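Side-chain contacts in hypothetical protein PH1952 (Pyrococcus horikoshii, PDB 1ZJJ), which is uncharacterised but belongs to the haloacid dehalogenase superfamily, binds magnesium and is probably a phosphatase resembling 4-nitrophenylphosphatases: residues L75-H80 with H121-L126; S169-L174 with P182-K187. All blocks are in the same frame, centred on the assembly; numbering follows the deposited sequence.

In the fold
Both contacts bring a helix against the four-stranded parallel sheet that holds strands 86-89, 121-124, 147-150 and 183-184, and their centres lie about 11 Å apart. Contact 1 joins helix 69-80 to strand 121-124; contact 2, later in the chain, joins helix 167-178 to the edge strand 183-184. They meet directly: V124 CG2 touches L174 CD1 at 3.5 Å, and Y76 CD2 touches I185 CD1 at 3.6 Å. Neither helix-strand contact is at the magnesium, which is bound by D7, D9 and D210, but the segment 182-187 runs on to K187, whose NZ forms salt bridges with the metal ligand D7 and with D215.

Contact 1 of 2, residues L75-H80 with H121-L126; sequences LYMSKH and HVVVGL
M77 leans out of the helical segment 75-80 and brings the end of its side chain onto H121 and V123 of the strand. The close packing is with V123: the two side chains meet tip to tip, with M77 CE 3.7 Å from V123 CG2 and the sulfur M77 SD 3.9 Å from the same methyl. H121 is met more loosely. There M77 CE lies 4.0 Å from H121 CB and approaches the imidazole obliquely, the two side chains sliding past each other in opposite directions. M77 is extended through chi2 (171°) and bends only at chi3 (81°), which turns the methyl back along the strand, from V123 toward H121, touching both. A long, unbranched thioether suits this place because the two backbones stay well apart, 9.2 Å between M77 CA and H121 CA, while the branched V123 offers a compact methyl to receive it. H121 is buried, and both ring nitrogens are satisfied: NE2 donates to D82 O, and ND1 is hydrogen-bonded with T147 OG1. The solvent side belongs to S78, K79 and H80, exposed and not touching 121-126; K79 NZ forms a salt bridge with E194 OE2 and H80 NE2 a hydrogen bond with E194 OE1. Helix 92-101 completes the packed side, with M98 touching both M77 and V123, while V122 faces helix 132-143 and strand 121-124 runs between strands 86-89 and 147-150.

Contact 2 of 2, residues S169-L174 with P182-K187; sequences SIIAAL and PIIIGK
I171 is the residue through which the helical segment 169-174 touches the segment 182-187, meeting P182 with one branch and I184 with both. At CB, which points toward the strand, the side chain divides. The short branch, CG2, stands anti to the backbone N and reaches the proline ring, where I171 CG2 lies 3.7 Å from P182 CG and 4.0 Å from P182 CB. The same methyl is 3.8 Å from I184 CD1, so it rests over the notch where the proline ring and the isoleucine tip come together. The long branch leaves through CG1, which makes no close contact with 182-187 and serves to carry CD1 outward; with chi2 at 165° it is nearly straight. At its end I171 CD1 meets I184 CD1 at 3.7 Å, tip to tip. I184 answers with a different shape: its CB does not aim straight at the helix, and chi1 is much like that of I171, but chi2 of -61° folds the chain so that CD1 turns to the helix.

No hydrogen bond joins the segments, and all the touching groups are hydrocarbon. Beta-branched isoleucine suits such a place because its two unequal arms can serve two neighbours at once, while the rigid ring of P182 presents a fixed apolar surface where the chain enters strand 183-184. F148 of the adjacent strand 147-150 touches both I171 and P182, and I183 and I185 turn to helix 69-80. A172, which points away from 182-187, packs on V176 of the second subunit, and A173 on A173 of that subunit.

Contact 1 of 2, residues L75-H80 with H121-L126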
ATOM      1  N   LEU B  75     -11.674 -15.418  15.960  1.00 15.92           N
ATOM      2  CA  LEU B  75     -12.977 -16.080  15.931  1.00 17.45           C
ATOM      3  C   LEU B  75     -13.402 -16.444  14.506  1.00 17.30           C
ATOM      4  O   LEU B  75     -13.989 -17.507  14.273  1.00 18.28           O
ATOM      5  CB  LEU B  75     -14.042 -15.193  16.591  1.00 17.21           C
ATOM      6  CG  LEU B  75     -13.818 -14.882  18.080  1.00 19.71           C
ATOM      7  CD1 LEU B  75     -14.904 -13.954  18.587  1.00 19.74           C
ATOM      8  CD2 LEU B  75     -13.813 -16.176  18.884  1.00 19.00           C
ATOM      9  N   TYR B  76     -13.108 -15.566  13.555  1.00 17.58           N
ATOM     10  CA  TYR B  76     -13.449 -15.834  12.163  1.00 17.74           C
ATOM     11  C   TYR B  76     -12.653 -17.044  11.658  1.00 17.17           C
ATOM     12  O   TYR B  76     -13.211 -17.968  11.062  1.00 15.68           O
ATOM     13  CB  TYR B  76     -13.125 -14.620  11.286  1.00 17.31           C
ATOM     14  CG  TYR B  76     -13.296 -14.910   9.816  1.00 17.72           C
ATOM     15  CD1 TYR B  76     -14.565 -14.944   9.233  1.00 17.01           C
ATOM     16  CD2 TYR B  76     -12.197 -15.241   9.024  1.00 19.19           C
ATOM     17  CE1 TYR B  76     -14.731 -15.310   7.899  1.00 19.13           C
ATOM     18  CE2 TYR B  76     -12.351 -15.607   7.693  1.00 17.47           C
ATOM     19  CZ  TYR B  76     -13.619 -15.642   7.139  1.00 18.98           C
ATOM     20  OH  TYR B  76     -13.765 -16.025   5.826  1.00 20.97           O
ATOM     21  N   MET B  77     -11.342 -17.023  11.895  1.00 16.79           N
ATOM     22  CA  MET B  77     -10.460 -18.104  11.467  1.00 17.53           C
ATOM     23  C   MET B  77     -10.889 -19.443  12.065  1.00 17.75           C
ATOM     24  O   MET B  77     -10.976 -20.446  11.363  1.00 18.24           O
ATOM     25  CB  MET B  77      -9.014 -17.784  11.864  1.00 16.51           C
ATOM     26  CG  MET B  77      -8.466 -16.551  11.158  1.00 17.83           C
ATOM     27  SD  MET B  77      -6.869 -15.995  11.774  1.00 17.23           S
ATOM     28  CE  MET B  77      -5.787 -17.122  10.894  1.00 19.94           C
ATOM     29  N   SER B  78     -11.165 -19.446  13.363  1.00 18.44           N
ATOM     30  CA  SER B  78     -11.581 -20.656  14.051  1.00 19.68           C
ATOM     31  C   SER B  78     -12.863 -21.250  13.464  1.00 21.84           C
ATOM     32  O   SER B  78     -12.975 -22.465  13.276  1.00 19.00           O
ATOM     33  CB  SER B  78     -11.789 -20.353  15.535  1.00 21.42           C
ATOM     34  OG  SER B  78     -11.939 -21.545  16.279  1.00 26.52           O
ATOM     35  N   LYS B  79     -13.823 -20.383  13.164  1.00 22.55           N
ATOM     36  CA  LYS B  79     -15.108 -20.811  12.632  1.00 24.25           C
ATOM     37  C   LYS B  79     -15.173 -21.140  11.146  1.00 24.82           C
ATOM     38  O   LYS B  79     -15.895 -22.055  10.753  1.00 26.35           O
ATOM     39  CB  LYS B  79     -16.163 -19.743  12.934  1.00 24.73           C
ATOM     40  CG  LYS B  79     -17.575 -20.131  12.546  1.00 26.07           C
ATOM     41  CD  LYS B  79     -18.569 -19.050  12.948  1.00 26.95           C
ATOM     42  CE  LYS B  79     -19.985 -19.591  12.893  1.00 29.38           C
ATOM     43  NZ  LYS B  79     -21.011 -18.533  13.105  1.00 28.34           N
ATOM     44  N   HIS B  80     -14.410 -20.424  10.326  1.00 23.41           N
ATOM     45  CA  HIS B  80     -14.482 -20.608   8.882  1.00 24.07           C
ATOM     46  C   HIS B  80     -13.259 -21.086   8.104  1.00 23.89           C
ATOM     47  O   HIS B  80     -13.342 -21.241   6.891  1.00 24.61           O
ATOM     48  CB  HIS B  80     -14.973 -19.300   8.248  1.00 23.99           C
ATOM     49  CG  HIS B  80     -16.288 -18.828   8.777  1.00 25.37           C
ATOM     50  ND1 HIS B  80     -17.467 -19.512   8.560  1.00 26.45           N
ATOM     51  CD2 HIS B  80     -16.617 -17.748   9.528  1.00 26.40           C
ATOM     52  CE1 HIS B  80     -18.461 -18.875   9.153  1.00 27.72           C
ATOM     53  NE2 HIS B  80     -17.971 -17.801   9.748  1.00 25.15           N
ATOM     54  N   HIS B 121      -1.877 -19.244   6.323  1.00 17.54           N
ATOM     55  CA  HIS B 121      -2.672 -18.037   6.536  1.00 18.14           C
ATOM     56  C   HIS B 121      -1.789 -16.828   6.834  1.00 17.89           C
ATOM     57  O   HIS B 121      -0.867 -16.909   7.647  1.00 17.47           O
ATOM     58  CB  HIS B 121      -3.634 -18.235   7.718  1.00 17.07           C
ATOM     59  CG  HIS B 121      -4.471 -19.473   7.628  1.00 17.13           C
ATOM     60  ND1 HIS B 121      -5.454 -19.644   6.676  1.00 16.15           N
ATOM     61  CD2 HIS B 121      -4.473 -20.607   8.373  1.00 16.66           C
ATOM     62  CE1 HIS B 121      -6.023 -20.824   6.837  1.00 15.85           C
ATOM     63  NE2 HIS B 121      -5.445 -21.429   7.862  1.00 15.68           N
ATOM     64  N   VAL B 122      -2.072 -15.710   6.170  1.00 18.49           N
ATOM     65  CA  VAL B 122      -1.339 -14.475   6.410  1.00 17.18           C
ATOM     66  C   VAL B 122      -2.333 -13.484   7.012  1.00 16.11           C
ATOM     67  O   VAL B 122      -3.362 -13.184   6.408  1.00 18.29           O
ATOM     68  CB  VAL B 122      -0.757 -13.886   5.114  1.00 18.21           C
ATOM     69  CG1 VAL B 122      -0.080 -12.556   5.417  1.00 17.56           C
ATOM     70  CG2 VAL B 122       0.245 -14.859   4.504  1.00 20.48           C
ATOM     71  N   VAL B 123      -2.038 -13.005   8.217  1.00 16.45           N
ATOM     72  CA  VAL B 123      -2.914 -12.068   8.915  1.00 15.21           C
ATOM     73  C   VAL B 123      -2.217 -10.710   9.015  1.00 15.93           C
ATOM     74  O   VAL B 123      -1.106 -10.602   9.545  1.00 15.56           O
ATOM     75  CB  VAL B 123      -3.271 -12.597  10.323  1.00 15.05           C
ATOM     76  CG1 VAL B 123      -4.149 -11.593  11.054  1.00 15.58           C
ATOM     77  CG2 VAL B 123      -4.008 -13.928  10.208  1.00 13.90           C
ATOM     78  N   VAL B 124      -2.881  -9.677   8.507  1.00 14.91           N
ATOM     79  CA  VAL B 124      -2.312  -8.339   8.481  1.00 14.86           C
ATOM     80  C   VAL B 124      -3.132  -7.322   9.252  1.00 15.64           C
ATOM     81  O   VAL B 124      -4.304  -7.110   8.957  1.00 14.94           O
ATOM     82  CB  VAL B 124      -2.187  -7.840   7.023  1.00 15.63           C
ATOM     83  CG1 VAL B 124      -1.430  -6.514   6.967  1.00 15.23           C
ATOM     84  CG2 VAL B 124      -1.501  -8.898   6.171  1.00 17.36           C
ATOM     85  N   GLY B 125      -2.500  -6.701  10.242  1.00 15.06           N
ATOM     86  CA  GLY B 125      -3.147  -5.672  11.031  1.00 15.94           C
ATOM     87  C   GLY B 125      -2.197  -4.490  11.046  1.00 16.65           C
ATOM     88  O   GLY B 125      -1.205  -4.481  10.308  1.00 16.25           O
ATOM     89  N   LEU B 126      -2.481  -3.490  11.871  1.00 14.91           N
ATOM     90  CA  LEU B 126      -1.606  -2.330  11.957  1.00 16.94           C
ATOM     91  C   LEU B 126      -0.258  -2.748  12.556  1.00 16.06           C
ATOM     92  O   LEU B 126      -0.204  -3.289  13.651  1.00 16.76           O
ATOM     93  CB  LEU B 126      -2.238  -1.242  12.834  1.00 14.98           C
ATOM     94  CG  LEU B 126      -1.312  -0.060  13.146  1.00 16.75           C
ATOM     95  CD1 LEU B 126      -1.011   0.704  11.864  1.00 18.06           C
ATOM     96  CD2 LEU B 126      -1.965   0.856  14.178  1.00 19.01           C
TER

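Contact 2 of 2, residues S169-L174 with P182-K187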
ATOM      1  N   SER B 169      -3.867   0.726   4.876  1.00 16.06           N
ATOM      2  CA  SER B 169      -2.735   1.217   4.100  1.00 17.83           C
ATOM      3  C   SER B 169      -1.790   0.059   3.815  1.00 16.51           C
ATOM      4  O   SER B 169      -1.301  -0.103   2.697  1.00 16.26           O
ATOM      5  CB  SER B 169      -1.992   2.300   4.904  1.00 19.48           C
ATOM      6  OG  SER B 169      -0.730   2.598   4.339  1.00 26.99           O
ATOM      7  N   ILE B 170      -1.537  -0.742   4.843  1.00 14.92           N
ATOM      8  CA  ILE B 170      -0.643  -1.886   4.717  1.00 16.89           C
ATOM      9  C   ILE B 170      -1.303  -2.969   3.873  1.00 15.72           C
ATOM     10  O   ILE B 170      -0.676  -3.562   2.990  1.00 15.51           O
ATOM     11  CB  ILE B 170      -0.285  -2.442   6.111  1.00 16.87           C
ATOM     12  CG1 ILE B 170       0.342  -1.325   6.943  1.00 14.57           C
ATOM     13  CG2 ILE B 170       0.679  -3.624   5.982  1.00 17.64           C
ATOM     14  CD1 ILE B 170       0.668  -1.699   8.377  1.00 13.64           C
ATOM     15  N   ILE B 171      -2.583  -3.211   4.140  1.00 15.45           N
ATOM     16  CA  ILE B 171      -3.341  -4.213   3.404  1.00 14.01           C
ATOM     17  C   ILE B 171      -3.378  -3.856   1.925  1.00 15.52           C
ATOM     18  O   ILE B 171      -3.286  -4.732   1.066  1.00 15.53           O
ATOM     19  CB  ILE B 171      -4.790  -4.328   3.952  1.00 15.17           C
ATOM     20  CG1 ILE B 171      -4.764  -4.980   5.337  1.00 16.74           C
ATOM     21  CG2 ILE B 171      -5.663  -5.133   2.995  1.00 13.60           C
ATOM     22  CD1 ILE B 171      -6.048  -4.818   6.119  1.00 17.12           C
ATOM     23  N   ALA B 172      -3.490  -2.566   1.624  1.00 15.37           N
ATOM     24  CA  ALA B 172      -3.541  -2.117   0.238  1.00 16.05           C
ATOM     25  C   ALA B 172      -2.263  -2.483  -0.504  1.00 15.95           C
ATOM     26  O   ALA B 172      -2.315  -2.941  -1.646  1.00 16.10           O
ATOM     27  CB  ALA B 172      -3.769  -0.607   0.180  1.00 16.65           C
ATOM     28  N   ALA B 173      -1.119  -2.275   0.141  1.00 14.97           N
ATOM     29  CA  ALA B 173       0.166  -2.605  -0.470  1.00 14.84           C
ATOM     30  C   ALA B 173       0.226  -4.091  -0.824  1.00 16.83           C
ATOM     31  O   ALA B 173       0.669  -4.458  -1.910  1.00 18.22           O
ATOM     32  CB  ALA B 173       1.303  -2.251   0.476  1.00 12.22           C
ATOM     33  N   LEU B 174      -0.231  -4.945   0.088  1.00 17.47           N
ATOM     34  CA  LEU B 174      -0.210  -6.385  -0.148  1.00 18.53           C
ATOM     35  C   LEU B 174      -1.209  -6.802  -1.222  1.00 19.02           C
ATOM     36  O   LEU B 174      -0.973  -7.763  -1.956  1.00 19.11           O
ATOM     37  CB  LEU B 174      -0.471  -7.132   1.158  1.00 18.20           C
ATOM     38  CG  LEU B 174       0.709  -7.072   2.127  1.00 18.68           C
ATOM     39  CD1 LEU B 174       0.328  -7.735   3.434  1.00 20.14           C
ATOM     40  CD2 LEU B 174       1.931  -7.754   1.496  1.00 21.53           C
ATOM     41  N   PRO B 182      -8.078  -9.297  -0.332  1.00 18.91           N
ATOM     42  CA  PRO B 182      -8.065  -9.685   1.083  1.00 17.73           C
ATOM     43  C   PRO B 182      -9.432  -9.872   1.726  1.00 17.83           C
ATOM     44  O   PRO B 182     -10.415  -9.258   1.316  1.00 18.24           O
ATOM     45  CB  PRO B 182      -7.308  -8.546   1.747  1.00 17.13           C
ATOM     46  CG  PRO B 182      -7.759  -7.354   0.942  1.00 19.61           C
ATOM     47  CD  PRO B 182      -7.689  -7.884  -0.493  1.00 19.95           C
ATOM     48  N   ILE B 183      -9.480 -10.729   2.738  1.00 17.89           N
ATOM     49  CA  ILE B 183     -10.703 -10.949   3.493  1.00 17.65           C
ATOM     50  C   ILE B 183     -10.536  -9.981   4.664  1.00 17.97           C
ATOM     51  O   ILE B 183      -9.675 -10.187   5.520  1.00 16.61           O
ATOM     52  CB  ILE B 183     -10.777 -12.392   4.003  1.00 17.05           C
ATOM     53  CG1 ILE B 183     -10.953 -13.342   2.819  1.00 20.34           C
ATOM     54  CG2 ILE B 183     -11.922 -12.551   4.981  1.00 18.80           C
ATOM     55  CD1 ILE B 183     -10.904 -14.800   3.196  1.00 18.82           C
ATOM     56  N   ILE B 184     -11.322  -8.903   4.680  1.00 18.73           N
ATOM     57  CA  ILE B 184     -11.222  -7.913   5.753  1.00 18.48           C
ATOM     58  C   ILE B 184     -12.207  -8.236   6.866  1.00 17.76           C
ATOM     59  O   ILE B 184     -13.412  -8.347   6.641  1.00 17.66           O
ATOM     60  CB  ILE B 184     -11.479  -6.471   5.235  1.00 20.00           C
ATOM     61  CG1 ILE B 184     -10.513  -6.139   4.091  1.00 21.51           C
ATOM     62  CG2 ILE B 184     -11.286  -5.470   6.375  1.00 18.48           C
ATOM     63  CD1 ILE B 184      -9.058  -6.174   4.478  1.00 22.36           C
ATOM     64  N   ILE B 185     -11.684  -8.360   8.077  1.00 15.22           N
ATOM     65  CA  ILE B 185     -12.498  -8.726   9.227  1.00 15.03           C
ATOM     66  C   ILE B 185     -13.341  -7.632   9.887  1.00 16.80           C
ATOM     67  O   ILE B 185     -14.550  -7.809  10.086  1.00 17.35           O
ATOM     68  CB  ILE B 185     -11.603  -9.376  10.315  1.00 16.45           C
ATOM     69  CG1 ILE B 185     -10.828 -10.553   9.716  1.00 15.73           C
ATOM     70  CG2 ILE B 185     -12.457  -9.850  11.491  1.00 15.33           C
ATOM     71  CD1 ILE B 185     -11.710 -11.634   9.131  1.00 15.77           C
ATOM     72  N   GLY B 186     -12.707  -6.507  10.211  1.00 15.50           N
ATOM     73  CA  GLY B 186     -13.384  -5.433  10.914  1.00 17.71           C
ATOM     74  C   GLY B 186     -14.440  -4.608  10.206  1.00 18.67           C
ATOM     75  O   GLY B 186     -14.731  -4.813   9.028  1.00 18.90           O
ATOM     76  N   LYS B 187     -15.021  -3.674  10.956  1.00 18.47           N
ATOM     77  CA  LYS B 187     -16.046  -2.769  10.442  1.00 18.57           C
ATOM     78  C   LYS B 187     -15.526  -2.131   9.159  1.00 18.07           C
ATOM     79  O   LYS B 187     -14.356  -1.758   9.084  1.00 18.52           O
ATOM     80  CB  LYS B 187     -16.335  -1.672  11.468  1.00 16.99           C
ATOM     81  CG  LYS B 187     -16.795  -2.187  12.823  1.00 17.81           C
ATOM     82  CD  LYS B 187     -16.836  -1.068  13.861  1.00 16.86           C
ATOM     83  CE  LYS B 187     -15.432  -0.556  14.166  1.00 19.55           C
ATOM     84  NZ  LYS B 187     -15.478   0.566  15.133  1.00 19.53           N
TER